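Local structure of antigen TpF1 (Treponema pallidum, 2FJC) at residues I14-L25 with I65-Q75. The protein is a Dps-family mini-ferritin that binds ferric iron and probably oxidises and stores it inside a shell of identical subunits. Residues are numbered along the deposited sequence; the frame is centred on the assembly and turned at random.
Sequences ICEQLRQHVADL and IAERLLQLGAQ. With FE (Fe (III) ion), chain R.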
# COMPACT_ATOMS: atom_id res chain seq x y z
N ILE B 14 2.28 -40.94 -11.20
CA ILE B 14 1.95 -39.56 -10.86
C ILE B 14 2.58 -38.60 -11.87
O ILE B 14 1.93 -37.67 -12.33
CB ILE B 14 2.43 -39.22 -9.43
CG1 ILE B 14 1.52 -39.91 -8.42
CG2 ILE B 14 2.42 -37.73 -9.21
CD1 ILE B 14 2.02 -39.86 -6.99
N CYS B 15 3.85 -38.84 -12.23
CA CYS B 15 4.52 -37.99 -13.20
C CYS B 15 3.81 -38.01 -14.54
O CYS B 15 3.73 -36.99 -15.23
CB CYS B 15 5.97 -38.44 -13.41
SG CYS B 15 7.05 -38.01 -12.06
N GLU B 16 3.30 -39.17 -14.93
CA GLU B 16 2.60 -39.30 -16.20
C GLU B 16 1.34 -38.43 -16.16
O GLU B 16 1.00 -37.77 -17.13
CB GLU B 16 2.24 -40.76 -16.47
CG GLU B 16 2.11 -41.09 -17.96
CD GLU B 16 3.24 -40.50 -18.80
OE1 GLU B 16 4.42 -40.70 -18.45
OE2 GLU B 16 2.95 -39.82 -19.82
N GLN B 17 0.65 -38.45 -15.02
CA GLN B 17 -0.55 -37.65 -14.85
C GLN B 17 -0.18 -36.17 -14.90
O GLN B 17 -0.82 -35.38 -15.62
CB GLN B 17 -1.20 -37.96 -13.50
CG GLN B 17 -2.04 -39.24 -13.47
CD GLN B 17 -3.29 -39.10 -14.31
OE1 GLN B 17 -4.25 -38.41 -13.93
NE2 GLN B 17 -3.30 -39.73 -15.49
N LEU B 18 0.85 -35.80 -14.16
CA LEU B 18 1.33 -34.42 -14.12
C LEU B 18 1.67 -33.90 -15.52
O LEU B 18 1.30 -32.79 -15.88
CB LEU B 18 2.53 -34.31 -13.19
CG LEU B 18 2.25 -33.86 -11.75
CD1 LEU B 18 0.91 -34.38 -11.24
CD2 LEU B 18 3.39 -34.31 -10.87
N ARG B 19 2.38 -34.71 -16.30
CA ARG B 19 2.75 -34.34 -17.66
C ARG B 19 1.52 -34.02 -18.47
O ARG B 19 1.50 -33.07 -19.25
CB ARG B 19 3.53 -35.47 -18.34
CG ARG B 19 5.03 -35.44 -18.06
CD ARG B 19 5.73 -36.71 -18.50
NE ARG B 19 5.50 -37.05 -19.90
CZ ARG B 19 6.06 -36.42 -20.94
NH1 ARG B 19 6.89 -35.40 -20.74
NH2 ARG B 19 5.80 -36.83 -22.18
N GLN B 20 0.47 -34.81 -18.28
CA GLN B 20 -0.75 -34.56 -19.01
C GLN B 20 -1.42 -33.28 -18.52
O GLN B 20 -1.96 -32.51 -19.32
CB GLN B 20 -1.73 -35.72 -18.89
CG GLN B 20 -3.01 -35.42 -19.64
CD GLN B 20 -3.95 -36.58 -19.70
OE1 GLN B 20 -4.46 -37.04 -18.68
NE2 GLN B 20 -4.20 -37.07 -20.92
N HIS B 21 -1.39 -33.04 -17.22
CA HIS B 21 -2.00 -31.83 -16.67
C HIS B 21 -1.35 -30.59 -17.28
O HIS B 21 -2.04 -29.65 -17.66
CB HIS B 21 -1.85 -31.78 -15.16
CG HIS B 21 -2.53 -32.90 -14.45
ND1 HIS B 21 -3.64 -33.52 -14.96
CD2 HIS B 21 -2.29 -33.47 -13.25
CE1 HIS B 21 -4.07 -34.43 -14.10
NE2 HIS B 21 -3.27 -34.42 -13.05
N VAL B 22 -0.03 -30.60 -17.36
CA VAL B 22 0.70 -29.48 -17.93
C VAL B 22 0.22 -29.24 -19.36
O VAL B 22 -0.06 -28.11 -19.76
CB VAL B 22 2.22 -29.74 -17.94
CG1 VAL B 22 2.93 -28.66 -18.72
CG2 VAL B 22 2.73 -29.78 -16.51
N ALA B 23 0.13 -30.32 -20.13
CA ALA B 23 -0.32 -30.24 -21.50
C ALA B 23 -1.74 -29.68 -21.59
O ALA B 23 -2.01 -28.79 -22.39
CB ALA B 23 -0.24 -31.61 -22.14
N ASP B 24 -2.65 -30.20 -20.78
CA ASP B 24 -4.03 -29.75 -20.80
C ASP B 24 -4.14 -28.29 -20.37
O ASP B 24 -4.88 -27.52 -20.98
CB ASP B 24 -4.92 -30.62 -19.91
CG ASP B 24 -5.16 -32.02 -20.49
OD1 ASP B 24 -5.01 -32.20 -21.72
OD2 ASP B 24 -5.53 -32.93 -19.74
N LEU B 25 -3.40 -27.92 -19.33
CA LEU B 25 -3.41 -26.55 -18.84
C LEU B 25 -2.88 -25.63 -19.93
O LEU B 25 -3.44 -24.55 -20.17
CB LEU B 25 -2.54 -26.41 -17.58
CG LEU B 25 -3.20 -26.44 -16.20
CD1 LEU B 25 -4.66 -26.83 -16.27
CD2 LEU B 25 -2.43 -27.40 -15.31
N ILE B 65 2.38 -27.10 -11.26
CA ILE B 65 2.38 -28.53 -11.56
C ILE B 65 3.65 -28.92 -12.33
O ILE B 65 4.26 -29.96 -12.07
CB ILE B 65 1.13 -28.93 -12.37
CG1 ILE B 65 -0.07 -28.99 -11.44
CG2 ILE B 65 1.31 -30.30 -13.04
CD1 ILE B 65 -1.34 -29.37 -12.13
N ALA B 66 4.06 -28.08 -13.28
CA ALA B 66 5.26 -28.35 -14.04
C ALA B 66 6.46 -28.41 -13.10
O ALA B 66 7.35 -29.25 -13.25
CB ALA B 66 5.48 -27.27 -15.07
N GLU B 67 6.49 -27.52 -12.12
CA GLU B 67 7.58 -27.48 -11.17
C GLU B 67 7.57 -28.67 -10.23
O GLU B 67 8.62 -29.11 -9.77
CB GLU B 67 7.54 -26.19 -10.37
CG GLU B 67 8.69 -25.27 -10.70
CD GLU B 67 8.23 -23.86 -11.00
OE1 GLU B 67 7.46 -23.29 -10.19
OE2 GLU B 67 8.65 -23.32 -12.05
N ARG B 68 6.38 -29.17 -9.93
CA ARG B 68 6.28 -30.33 -9.05
C ARG B 68 6.88 -31.51 -9.80
O ARG B 68 7.59 -32.33 -9.24
CB ARG B 68 4.82 -30.61 -8.70
CG ARG B 68 4.64 -31.83 -7.80
CD ARG B 68 5.59 -31.77 -6.62
NE ARG B 68 5.47 -32.95 -5.76
CZ ARG B 68 6.37 -33.27 -4.83
NH1 ARG B 68 7.44 -32.51 -4.66
NH2 ARG B 68 6.21 -34.36 -4.10
N LEU B 69 6.59 -31.55 -11.09
CA LEU B 69 7.10 -32.59 -11.96
C LEU B 69 8.63 -32.55 -11.94
O LEU B 69 9.30 -33.58 -11.86
CB LEU B 69 6.58 -32.35 -13.37
CG LEU B 69 6.66 -33.44 -14.43
CD1 LEU B 69 6.09 -34.74 -13.91
CD2 LEU B 69 5.87 -32.96 -15.64
N LEU B 70 9.19 -31.34 -11.99
CA LEU B 70 10.63 -31.18 -11.96
C LEU B 70 11.19 -31.70 -10.64
O LEU B 70 12.22 -32.36 -10.61
CB LEU B 70 11.01 -29.70 -12.14
CG LEU B 70 10.65 -29.10 -13.49
CD1 LEU B 70 10.93 -27.60 -13.50
CD2 LEU B 70 11.45 -29.81 -14.56
N GLN B 71 10.50 -31.38 -9.55
CA GLN B 71 10.92 -31.82 -8.24
C GLN B 71 10.93 -33.33 -8.13
O GLN B 71 11.77 -33.90 -7.44
CB GLN B 71 9.99 -31.24 -7.17
CG GLN B 71 10.06 -29.75 -7.08
CD GLN B 71 8.91 -29.18 -6.31
OE1 GLN B 71 8.57 -28.02 -6.49
NE2 GLN B 71 8.31 -29.98 -5.45
N LEU B 72 9.99 -33.98 -8.81
CA LEU B 72 9.89 -35.43 -8.76
C LEU B 72 10.95 -36.09 -9.63
O LEU B 72 10.95 -37.31 -9.79
CB LEU B 72 8.50 -35.88 -9.18
CG LEU B 72 7.39 -35.58 -8.16
CD1 LEU B 72 6.03 -36.01 -8.70
CD2 LEU B 72 7.70 -36.30 -6.87
N GLY B 73 11.85 -35.29 -10.18
CA GLY B 73 12.93 -35.82 -10.99
C GLY B 73 12.65 -35.96 -12.48
O GLY B 73 13.50 -36.45 -13.22
N ALA B 74 11.46 -35.55 -12.91
CA ALA B 74 11.12 -35.64 -14.33
C ALA B 74 11.33 -34.30 -15.01
O ALA B 74 11.65 -33.30 -14.36
CB ALA B 74 9.67 -36.08 -14.49
N GLN B 75 11.19 -34.28 -16.33
CA GLN B 75 11.33 -33.03 -17.06
C GLN B 75 9.92 -32.72 -17.55
O GLN B 75 9.15 -33.63 -17.87
CB GLN B 75 12.30 -33.18 -18.23
CG GLN B 75 13.62 -33.80 -17.82
CD GLN B 75 14.77 -33.35 -18.69
OE1 GLN B 75 15.32 -32.27 -18.49
NE2 GLN B 75 15.14 -34.18 -19.66
FE FE R . 8.05 -20.95 -12.19
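I65 presses into helix 14-25 as a knob into a hole, its side chain seated among L18, H21, V22 and L25. With CG1 anti to the carbonyl carbon (chi1 -76°) and the chain extended beyond it, the two branches divide the work. CG2 meets V22 CG2 at 3.8 Å and lies 3.9 Å from L18 CG, while CD1 reaches on to L25 CD2, also at 3.9 Å. One turn further on, L69 forks between C15, L18 and R19: its CD1 packs on L18 CB at 3.7 Å and against C15. L69 CD2 lies 3.6 Å from R19 CG. L18 meets I65, L69 and L72, its CD2 lying 3.8 Å from L72 CD1. No hydrogen bond joins the segments, whose helix axes run nearly antiparallel, at 152°. The second helix ends at Q71 in a Schellman motif, with G73 as its positive-phi C-prime residue, and A74 CB then lies 4.1 Å from C15 SG. E67 binds iron together with D63 and with H36 of a neighbouring subunit, consistent with the intersubunit ferroxidase site of Dps proteins. The contact belongs to the antiparallel pairing of helices 8-38 and 44-71 in the ferritin-like four-helix bundle, the second of which supplies E67 and D63.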